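Local structure of glucose-binding protein (Thermus thermophilus HB27, 2B3F) at residues 119-123 with 171-175; 190-196 with 351-356; 271-275 with 337-343. The protein binds galactose and glucose and probably delivers sugar to a membrane transport system as its extracytoplasmic solute-binding component. All coordinates share one frame; numbering follows the deposited sequence.

Contact 1 (119-123 with 171-175); sequences HRSNV and HLWES. With GAL (beta-D-galactopyranose), chain G.
Ser121 OG is gripped from two directions by the helix segment 171-175 and its water. It donates to Glu174 OE2 at 2.6 Å, on the carboxylate lone pair that faces away from the other oxygen. Water 1 donates to the same hydroxyl at 2.8 Å. Ser121 OG stands trans to its own backbone N (chi1 174°), which carries it across to the helix and over one face of the His171 ring. The backbone of the same serine is held too. His171 NE2 donates to Ser121 O at 2.8 Å, with an N-H...O angle of 150° and the donor tilted from the carbonyl plane. Water 1 also donates to His171 O and bonds Ser175 OG at 2.6 Å, so it ties the turn to the helix backbone. Ser175 OG sits against Asn122 CB at 3.3 Å and has a further bond to Ser266. Asn122 is the centre of an inverse gamma turn; Arg120 NE hydrogen-bonds Asn122 OD1 at 3.1 Å, while Asn122 ND2 bonds Thr269. Every touching residue is buried, and outside neighbours complete the network: Glu174 OE2 also bonds Ser345. The other ring nitrogen, His171 ND1, pairs with His348, which itself bonds the galactose. At the far end of 119-123, His119 lines the sugar pocket and bonds Lys312. The contact is thus a second-shell polar network behind the sugar site of a periplasmic binding protein.

Contact 2 (190-196 with 351-356); sequences WNGKLKF and VAPESF
Trp190 presents two different surfaces to segment 351-356: a face to Val351 and an edge to Phe356. Val351 CG2 lies over the five-membered ring, 3.6 Å from its centroid and almost exactly on the ring normal. This is a CH-pi contact. With Val351 CG1 anti to the carbonyl carbon (chi1 -62°), CG2 is left between the backbone N and the carbonyl carbon and rests on the indole. Farther along the indole, Ala352 CB packs at 3.9 Å from Trp190 CE3. The six-membered ring then turns its edge to the face of Phe356 in an offset edge-to-face pair, with planes at 79°. Trp190 CZ3 and Phe356 CE2 approach to 3.6 Å. Phe196 meets Phe356 from the opposite direction. Their planes are nearly parallel, at 22°, but slid apart, so the rings barely overlap and touch mainly through Phe196 CZ and Phe356 CZ at 3.7 Å. Water 2 links the backbones by donating to Trp190 O and Val351 O, each at 2.7 Å. A leucine in place of Trp190 would probably leave the Val351 methyl without its aromatic face and open a gap beside Phe356. Trp186 adds another edge-to-face partner to Trp190, and helix 373-387 packs on Phe196 and Phe356. The three rings form a buried aromatic cluster that joins the loop after helix 166-190 to the start of helix 354-370.

Contact 3 (271-275 with 337-343); sequences GVFMM and WRSNRIV
Segments 271-275 and 337-343 meet as neighbouring parallel strands, with the end of helix 328-339 packed beside them. Strand 272-275 runs alongside strand 341-343 at a closest axis distance of 4.7 Å. Four backbone bonds hold the pair. Arg341 N donates to Gly271 O, and Phe273 N to Arg341 O. Val343 N then donates to Phe273 O, and Met275 N to Val343 O. The bond from Met275 N to Val343 O is nearly straight, at 169° and 2.8 Å. Val272 CA, Ile342 CA and Met274 CA add C-H...O contacts to the facing carbonyls. Helix 328-339 turns at Asn340 directly into strand 341-344, an edge partner of strand 272-280 in the mixed sheet that also holds strand 119-120. This places the contact in the alpha/beta framework of the periplasmic binding protein fold. Phe273 and Ile342 share one face of the sheet. They lie side by side, pointing the same way, with Phe273 CB 3.6 Å from Ile342 CD1. Trp337 comes from the helix at about a right angle and sets the edge of its indole on Phe273. Trp337 CE3 stands over the centre of the phenyl face, 3.8 Å from Phe273 CE2, and the planes meet at 55°. Trp337 CZ3 also touches Met275 CB at 3.9 Å. Met275 CG lies between its backbone N and carbonyl carbon (chi1 65°), which sets it against Ile342 CG2 at 3.6 Å. The opposite face carries Val272, Met274 and Val343. Val343 CG2 touches both of the others, 3.9 Å from Val272 CG1 and 4.0 Å from Met274 CB. Arg341 begins on this face too, but its guanidinium leads away to a salt bridge with Asp184. Where the ladder begins, at Gly271, water 3 accepts from Gly271 N and from Asn340 ND2.

How the contacts relate
Contacts 1 and 3 adjoin, their centres about 12 Å apart, and both reach the same mixed sheet. Strands 119-120 and 272-280 are neighbours there, and a probable hydrogen bond from Ser121 N to Met274 O joins the two contacts. Contact 2 lies about 17 Å from contact 1 and 20 Å from contact 3, centre to centre. Helix 166-190 connects it to contact 1: this helix carries 171-175 and leads into segment 190-196. Strand 341-344 leads on to helix 354-370. Both segments of contact 3 lie between those of contact 2, so it is nested in that loop. Contact 1 comes before both. Contacts 1 and 3 join sheet and helix behind the sugar pocket; contact 2 packs farther away.

Contact 1 (119-123 with 171-175)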
loop_
_atom_site.group_PDB
_atom_site.type_symbol
_atom_site.label_atom_id
_atom_site.label_comp_id
_atom_site.label_asym_id
_atom_site.label_seq_id
_atom_site.Cartn_x
_atom_site.Cartn_y
_atom_site.Cartn_z
ATOM N N HIS A 119 -3.781 -5.015 -1.748
ATOM C CA HIS A 119 -4.082 -3.660 -2.184
ATOM C C HIS A 119 -3.310 -3.348 -3.476
ATOM O O HIS A 119 -2.248 -3.925 -3.761
ATOM C CB HIS A 119 -3.706 -2.603 -1.122
ATOM C CG HIS A 119 -4.757 -2.316 -0.077
ATOM N ND1 HIS A 119 -5.974 -1.738 -0.365
ATOM C CD2 HIS A 119 -4.719 -2.456 1.272
ATOM C CE1 HIS A 119 -6.641 -1.548 0.766
ATOM N NE2 HIS A 119 -5.902 -1.980 1.770
ATOM N N ARG A 120 -3.849 -2.404 -4.232
ATOM C CA ARG A 120 -3.223 -1.870 -5.432
ATOM C C ARG A 120 -2.773 -0.435 -5.151
ATOM O O ARG A 120 -3.568 0.376 -4.645
ATOM C CB ARG A 120 -4.234 -1.825 -6.563
ATOM C CG ARG A 120 -3.619 -1.467 -7.885
ATOM C CD ARG A 120 -4.605 -1.639 -9.003
ATOM N NE ARG A 120 -3.981 -1.432 -10.293
ATOM C CZ ARG A 120 -4.598 -1.647 -11.447
ATOM N NH1 ARG A 120 -5.844 -2.058 -11.455
ATOM N NH2 ARG A 120 -3.963 -1.470 -12.587
ATOM N N SER A 121 -1.533 -0.140 -5.515
ATOM C CA SER A 121 -0.956 1.174 -5.315
ATOM C C SER A 121 -1.332 2.153 -6.438
ATOM O O SER A 121 -1.654 3.321 -6.163
ATOM C CB SER A 121 0.569 1.074 -5.208
ATOM O OG SER A 121 1.142 2.377 -5.162
ATOM N N ASN A 122 -1.278 1.690 -7.687
ATOM C CA ASN A 122 -1.346 2.587 -8.849
ATOM C C ASN A 122 -2.777 2.820 -9.349
ATOM O O ASN A 122 -3.138 2.368 -10.462
ATOM C CB ASN A 122 -0.427 2.084 -9.974
ATOM C CG ASN A 122 -0.802 0.675 -10.498
ATOM O OD1 ASN A 122 -1.146 -0.228 -9.732
ATOM N ND2 ASN A 122 -0.743 0.510 -11.815
ATOM N N VAL A 123 -3.578 3.520 -8.538
ATOM C CA VAL A 123 -4.925 3.886 -8.935
ATOM C C VAL A 123 -5.104 5.399 -8.897
ATOM O O VAL A 123 -4.660 6.079 -7.960
ATOM C CB VAL A 123 -6.019 3.210 -8.055
ATOM C CG1 VAL A 123 -7.403 3.459 -8.649
ATOM C CG2 VAL A 123 -5.731 1.692 -7.922
ATOM N N HIS A 171 4.308 7.835 -2.760
ATOM C CA HIS A 171 3.273 7.016 -3.371
ATOM C C HIS A 171 3.011 7.433 -4.808
ATOM O O HIS A 171 2.970 6.608 -5.702
ATOM C CB HIS A 171 1.976 7.068 -2.568
ATOM C CG HIS A 171 0.990 6.038 -3.005
ATOM N ND1 HIS A 171 0.773 4.871 -2.301
ATOM C CD2 HIS A 171 0.208 5.976 -4.109
ATOM C CE1 HIS A 171 -0.120 4.141 -2.952
ATOM N NE2 HIS A 171 -0.487 4.793 -4.044
ATOM N N LEU A 172 2.834 8.734 -5.015
ATOM C CA LEU A 172 2.709 9.269 -6.361
ATOM C C LEU A 172 3.938 8.926 -7.218
ATOM O O LEU A 172 3.802 8.492 -8.367
ATOM C CB LEU A 172 2.570 10.776 -6.279
ATOM C CG LEU A 172 2.571 11.526 -7.587
ATOM C CD1 LEU A 172 1.411 11.101 -8.491
ATOM C CD2 LEU A 172 2.499 13.029 -7.216
ATOM N N TRP A 173 5.126 9.096 -6.647
ATOM C CA TRP A 173 6.375 8.826 -7.351
ATOM C C TRP A 173 6.442 7.380 -7.877
ATOM O O TRP A 173 6.850 7.167 -8.997
ATOM C CB TRP A 173 7.594 9.089 -6.467
ATOM C CG TRP A 173 8.912 8.895 -7.177
ATOM C CD1 TRP A 173 9.620 9.840 -7.886
ATOM C CD2 TRP A 173 9.691 7.682 -7.262
ATOM N NE1 TRP A 173 10.769 9.294 -8.397
ATOM C CE2 TRP A 173 10.850 7.977 -8.030
ATOM C CE3 TRP A 173 9.523 6.385 -6.765
ATOM C CZ2 TRP A 173 11.836 7.019 -8.301
ATOM C CZ3 TRP A 173 10.494 5.436 -7.035
ATOM C CH2 TRP A 173 11.640 5.758 -7.807
ATOM N N GLU A 174 5.999 6.397 -7.093
ATOM C CA GLU A 174 6.149 4.999 -7.574
ATOM C C GLU A 174 5.255 4.734 -8.788
ATOM O O GLU A 174 5.621 3.960 -9.671
ATOM C CB GLU A 174 6.011 3.950 -6.474
ATOM C CG GLU A 174 4.670 3.781 -5.807
ATOM C CD GLU A 174 4.717 2.714 -4.704
ATOM O OE1 GLU A 174 5.841 2.360 -4.250
ATOM O OE2 GLU A 174 3.636 2.259 -4.284
ATOM N N SER A 175 4.106 5.394 -8.859
ATOM C CA SER A 175 3.272 5.326 -10.082
ATOM C C SER A 175 3.978 5.977 -11.274
ATOM O O SER A 175 4.027 5.418 -12.372
ATOM C CB SER A 175 1.913 5.968 -9.889
ATOM O OG SER A 175 0.965 5.051 -9.371
HETATM C C1 GAL G . -0.641 0.873 3.575
HETATM C C2 GAL G . -1.386 -0.327 4.174
HETATM C C3 GAL G . -2.895 -0.200 4.011
HETATM C C4 GAL G . -3.393 1.152 4.525
HETATM C C5 GAL G . -2.498 2.267 3.931
HETATM C C6 GAL G . -2.870 3.691 4.377
HETATM O O1 GAL G . 0.734 0.777 3.791
HETATM O O2 GAL G . -0.887 -1.534 3.574
HETATM O O3 GAL G . -3.550 -1.245 4.714
HETATM O O4 GAL G . -3.351 1.111 5.926
HETATM O O5 GAL G . -1.137 2.054 4.216
HETATM O O6 GAL G . -2.518 3.897 5.712
HETATM O O HOH W 1 1.261 4.656 -6.806
#

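Contact 2 (190-196 with 351-356)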
loop_
_atom_site.group_PDB
_atom_site.type_symbol
_atom_site.label_atom_id
_atom_site.label_comp_id
_atom_site.label_asym_id
_atom_site.label_seq_id
_atom_site.Cartn_x
_atom_site.Cartn_y
_atom_site.Cartn_z
ATOM N N TRP A 190 15.212 -2.878 -8.011
ATOM C CA TRP A 190 15.155 -3.510 -6.688
ATOM C C TRP A 190 16.068 -4.730 -6.574
ATOM O O TRP A 190 16.397 -5.146 -5.469
ATOM C CB TRP A 190 13.683 -3.808 -6.329
ATOM C CG TRP A 190 12.914 -2.567 -6.551
ATOM C CD1 TRP A 190 11.945 -2.354 -7.473
ATOM C CD2 TRP A 190 13.124 -1.313 -5.890
ATOM N NE1 TRP A 190 11.519 -1.056 -7.420
ATOM C CE2 TRP A 190 12.240 -0.388 -6.467
ATOM C CE3 TRP A 190 13.976 -0.887 -4.869
ATOM C CZ2 TRP A 190 12.186 0.940 -6.063
ATOM C CZ3 TRP A 190 13.914 0.427 -4.464
ATOM C CH2 TRP A 190 13.027 1.325 -5.057
ATOM N N ASN A 191 16.491 -5.256 -7.724
ATOM C CA ASN A 191 17.527 -6.302 -7.790
ATOM C C ASN A 191 18.901 -5.710 -8.118
ATOM O O ASN A 191 19.893 -6.433 -8.193
ATOM C CB ASN A 191 17.122 -7.414 -8.789
ATOM C CG ASN A 191 16.958 -6.911 -10.230
ATOM O OD1 ASN A 191 17.605 -5.956 -10.628
ATOM N ND2 ASN A 191 16.102 -7.571 -11.014
ATOM N N GLY A 192 18.955 -4.389 -8.301
ATOM C CA GLY A 192 20.218 -3.683 -8.517
ATOM C C GLY A 192 20.750 -3.738 -9.936
ATOM O O GLY A 192 21.884 -3.318 -10.192
ATOM N N LYS A 193 19.945 -4.239 -10.869
ATOM C CA LYS A 193 20.374 -4.311 -12.267
ATOM C C LYS A 193 20.284 -2.968 -12.951
ATOM O O LYS A 193 21.036 -2.701 -13.888
ATOM C CB LYS A 193 19.567 -5.348 -13.046
ATOM C CG LYS A 193 19.969 -6.781 -12.679
ATOM C CD LYS A 193 19.229 -7.794 -13.531
ATOM C CE LYS A 193 19.770 -9.209 -13.308
ATOM N NZ LYS A 193 18.702 -10.222 -13.632
ATOM N N LEU A 194 19.367 -2.121 -12.492
ATOM C CA LEU A 194 19.264 -0.758 -13.004
ATOM C C LEU A 194 19.580 0.195 -11.863
ATOM O O LEU A 194 18.962 0.126 -10.796
ATOM C CB LEU A 194 17.875 -0.478 -13.559
ATOM C CG LEU A 194 17.622 0.914 -14.155
ATOM C CD1 LEU A 194 18.345 1.121 -15.473
ATOM C CD2 LEU A 194 16.153 1.098 -14.349
ATOM N N LYS A 195 20.545 1.081 -12.104
ATOM C CA LYS A 195 20.915 2.097 -11.135
ATOM C C LYS A 195 19.911 3.255 -11.179
ATOM O O LYS A 195 19.344 3.565 -12.234
ATOM C CB LYS A 195 22.333 2.613 -11.401
ATOM C CG LYS A 195 23.430 1.580 -11.121
ATOM C CD LYS A 195 24.837 2.202 -11.051
ATOM C CE LYS A 195 25.044 3.035 -9.757
ATOM N NZ LYS A 195 26.455 3.502 -9.431
ATOM N N PHE A 196 19.709 3.878 -10.016
ATOM C CA PHE A 196 18.855 5.059 -9.898
ATOM C C PHE A 196 19.412 6.242 -10.687
ATOM O O PHE A 196 18.676 7.125 -11.076
ATOM C CB PHE A 196 18.673 5.448 -8.426
ATOM C CG PHE A 196 17.831 4.470 -7.650
ATOM C CD1 PHE A 196 16.459 4.623 -7.592
ATOM C CD2 PHE A 196 18.408 3.380 -7.019
ATOM C CE1 PHE A 196 15.677 3.712 -6.885
ATOM C CE2 PHE A 196 17.626 2.461 -6.332
ATOM C CZ PHE A 196 16.273 2.636 -6.273
ATOM N N VAL A 351 9.093 -4.478 -2.316
ATOM C CA VAL A 351 10.312 -4.613 -3.146
ATOM C C VAL A 351 11.638 -4.211 -2.499
ATOM O O VAL A 351 12.709 -4.652 -2.959
ATOM C CB VAL A 351 10.159 -3.880 -4.498
ATOM C CG1 VAL A 351 9.016 -4.477 -5.303
ATOM C CG2 VAL A 351 9.921 -2.398 -4.307
ATOM N N ALA A 352 11.582 -3.396 -1.441
ATOM C CA ALA A 352 12.789 -2.891 -0.796
ATOM C C ALA A 352 12.714 -3.034 0.710
ATOM O O ALA A 352 11.658 -2.865 1.313
ATOM C CB ALA A 352 12.993 -1.413 -1.142
ATOM N N PRO A 353 13.867 -3.273 1.342
ATOM C CA PRO A 353 13.864 -3.367 2.792
ATOM C C PRO A 353 13.594 -2.034 3.465
ATOM O O PRO A 353 13.770 -0.990 2.839
ATOM C CB PRO A 353 15.277 -3.843 3.108
ATOM C CG PRO A 353 16.089 -3.356 1.989
ATOM C CD PRO A 353 15.212 -3.420 0.775
ATOM N N GLU A 354 13.182 -2.080 4.726
ATOM C CA GLU A 354 12.924 -0.861 5.500
ATOM C C GLU A 354 14.127 0.094 5.562
ATOM O O GLU A 354 13.948 1.310 5.638
ATOM C CB GLU A 354 12.434 -1.220 6.910
ATOM C CG GLU A 354 11.011 -1.828 6.887
ATOM C CD GLU A 354 10.327 -1.895 8.253
ATOM O OE1 GLU A 354 11.012 -2.264 9.236
ATOM O OE2 GLU A 354 9.093 -1.576 8.328
ATOM N N SER A 355 15.337 -0.458 5.521
ATOM C CA SER A 355 16.570 0.345 5.512
ATOM C C SER A 355 16.542 1.368 4.375
ATOM O O SER A 355 16.922 2.528 4.555
ATOM C CB SER A 355 17.783 -0.568 5.356
ATOM O OG SER A 355 17.738 -1.314 4.161
ATOM N N PHE A 356 16.062 0.932 3.211
ATOM C CA PHE A 356 15.913 1.818 2.071
ATOM C C PHE A 356 14.609 2.628 2.163
ATOM O O PHE A 356 14.620 3.848 1.976
ATOM C CB PHE A 356 15.929 1.007 0.773
ATOM C CG PHE A 356 15.867 1.857 -0.453
ATOM C CD1 PHE A 356 17.022 2.296 -1.077
ATOM C CD2 PHE A 356 14.645 2.261 -0.962
ATOM C CE1 PHE A 356 16.952 3.084 -2.206
ATOM C CE2 PHE A 356 14.578 3.073 -2.082
ATOM C CZ PHE A 356 15.744 3.499 -2.689
HETATM O O HOH W 2 15.443 -4.527 -3.057
#

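Contact 3 (271-275 with 337-343)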
loop_
_atom_site.group_PDB
_atom_site.type_symbol
_atom_site.label_atom_id
_atom_site.label_comp_id
_atom_site.label_asym_id
_atom_site.label_seq_id
_atom_site.Cartn_x
_atom_site.Cartn_y
_atom_site.Cartn_z
ATOM N N GLY A 271 -2.664 -2.062 -17.408
ATOM C CA GLY A 271 -2.246 -3.437 -17.601
ATOM C C GLY A 271 -1.235 -3.950 -16.591
ATOM O O GLY A 271 -0.839 -5.122 -16.641
ATOM N N VAL A 272 -0.816 -3.071 -15.674
ATOM C CA VAL A 272 0.140 -3.430 -14.635
ATOM C C VAL A 272 -0.516 -3.122 -13.296
ATOM O O VAL A 272 -1.123 -2.060 -13.117
ATOM C CB VAL A 272 1.464 -2.650 -14.744
ATOM C CG1 VAL A 272 2.468 -3.133 -13.680
ATOM C CG2 VAL A 272 2.056 -2.791 -16.134
ATOM N N PHE A 273 -0.395 -4.075 -12.371
ATOM C CA PHE A 273 -1.020 -3.990 -11.050
ATOM C C PHE A 273 0.154 -3.934 -10.093
ATOM O O PHE A 273 0.896 -4.904 -9.938
ATOM C CB PHE A 273 -1.901 -5.231 -10.852
ATOM C CG PHE A 273 -2.766 -5.234 -9.609
ATOM C CD1 PHE A 273 -4.140 -5.389 -9.719
ATOM C CD2 PHE A 273 -2.213 -5.218 -8.334
ATOM C CE1 PHE A 273 -4.966 -5.467 -8.594
ATOM C CE2 PHE A 273 -3.037 -5.297 -7.194
ATOM C CZ PHE A 273 -4.414 -5.423 -7.326
ATOM N N MET A 274 0.364 -2.768 -9.481
ATOM C CA MET A 274 1.422 -2.616 -8.486
ATOM C C MET A 274 0.823 -2.975 -7.134
ATOM O O MET A 274 -0.006 -2.236 -6.592
ATOM C CB MET A 274 1.985 -1.181 -8.459
ATOM C CG MET A 274 3.067 -1.037 -7.420
ATOM S SD MET A 274 3.808 0.623 -7.383
ATOM C CE MET A 274 4.954 0.511 -8.703
ATOM N N MET A 275 1.219 -4.132 -6.617
ATOM C CA MET A 275 0.560 -4.693 -5.446
ATOM C C MET A 275 1.316 -4.436 -4.158
ATOM O O MET A 275 2.509 -4.093 -4.159
ATOM C CB MET A 275 0.351 -6.216 -5.609
ATOM C CG MET A 275 1.622 -7.017 -5.683
ATOM S SD MET A 275 2.443 -7.400 -4.109
ATOM C CE MET A 275 1.262 -8.516 -3.319
ATOM N N TRP A 337 -6.323 -8.078 -10.947
ATOM C CA TRP A 337 -5.365 -8.910 -10.216
ATOM C C TRP A 337 -5.058 -10.199 -10.995
ATOM O O TRP A 337 -3.924 -10.662 -11.029
ATOM C CB TRP A 337 -5.927 -9.213 -8.831
ATOM C CG TRP A 337 -5.160 -10.109 -7.955
ATOM C CD1 TRP A 337 -5.633 -11.249 -7.337
ATOM C CD2 TRP A 337 -3.801 -9.963 -7.517
ATOM N NE1 TRP A 337 -4.659 -11.805 -6.566
ATOM C CE2 TRP A 337 -3.522 -11.047 -6.655
ATOM C CE3 TRP A 337 -2.792 -9.040 -7.777
ATOM C CZ2 TRP A 337 -2.279 -11.222 -6.053
ATOM C CZ3 TRP A 337 -1.559 -9.207 -7.173
ATOM C CH2 TRP A 337 -1.305 -10.290 -6.329
ATOM N N ARG A 338 -6.085 -10.753 -11.623
ATOM C CA ARG A 338 -5.933 -12.028 -12.337
ATOM C C ARG A 338 -5.356 -11.888 -13.747
ATOM O O ARG A 338 -4.745 -12.835 -14.261
ATOM C CB ARG A 338 -7.274 -12.792 -12.399
ATOM C CG ARG A 338 -7.887 -13.177 -11.036
ATOM C CD ARG A 338 -6.892 -13.717 -10.032
ATOM N NE ARG A 338 -7.590 -14.216 -8.847
ATOM C CZ ARG A 338 -7.940 -15.498 -8.660
ATOM N NH1 ARG A 338 -7.578 -16.423 -9.528
ATOM N NH2 ARG A 338 -8.583 -15.862 -7.560
ATOM N N SER A 339 -5.556 -10.734 -14.370
ATOM C CA SER A 339 -5.180 -10.534 -15.777
ATOM C C SER A 339 -3.896 -9.734 -16.007
ATOM O O SER A 339 -3.241 -9.867 -17.047
ATOM C CB SER A 339 -6.316 -9.825 -16.500
ATOM O OG SER A 339 -6.412 -8.472 -16.080
ATOM N N ASN A 340 -3.545 -8.864 -15.063
ATOM C CA ASN A 340 -2.461 -7.925 -15.298
ATOM C C ASN A 340 -1.081 -8.490 -14.987
ATOM O O ASN A 340 -0.935 -9.497 -14.289
ATOM C CB ASN A 340 -2.651 -6.686 -14.401
ATOM C CG ASN A 340 -3.784 -5.773 -14.845
ATOM O OD1 ASN A 340 -4.730 -6.178 -15.539
ATOM N ND2 ASN A 340 -3.703 -4.520 -14.422
ATOM N N ARG A 341 -0.055 -7.816 -15.494
ATOM C CA ARG A 341 1.302 -8.020 -15.047
ATOM C C ARG A 341 1.409 -7.451 -13.634
ATOM O O ARG A 341 0.963 -6.327 -13.403
ATOM C CB ARG A 341 2.252 -7.256 -15.969
ATOM C CG ARG A 341 3.672 -7.130 -15.494
ATOM C CD ARG A 341 4.456 -8.402 -15.667
ATOM N NE ARG A 341 5.824 -8.283 -15.158
ATOM C CZ ARG A 341 6.880 -7.831 -15.845
ATOM N NH1 ARG A 341 6.783 -7.442 -17.110
ATOM N NH2 ARG A 341 8.069 -7.777 -15.241
ATOM N N ILE A 342 1.992 -8.221 -12.721
ATOM C CA ILE A 342 2.103 -7.826 -11.314
ATOM C C ILE A 342 3.520 -7.353 -11.012
ATOM O O ILE A 342 4.506 -8.011 -11.359
ATOM C CB ILE A 342 1.753 -8.998 -10.356
ATOM C CG1 ILE A 342 0.396 -9.617 -10.698
ATOM C CG2 ILE A 342 1.782 -8.543 -8.904
ATOM C CD1 ILE A 342 -0.712 -8.656 -10.794
ATOM N N VAL A 343 3.624 -6.188 -10.367
ATOM C CA VAL A 343 4.890 -5.760 -9.756
ATOM C C VAL A 343 4.580 -5.315 -8.332
ATOM O O VAL A 343 3.404 -5.208 -7.958
ATOM C CB VAL A 343 5.568 -4.580 -10.526
ATOM C CG1 VAL A 343 5.831 -4.956 -12.004
ATOM C CG2 VAL A 343 4.719 -3.318 -10.450
HETATM O O HOH W 3 -4.699 -2.235 -15.367
#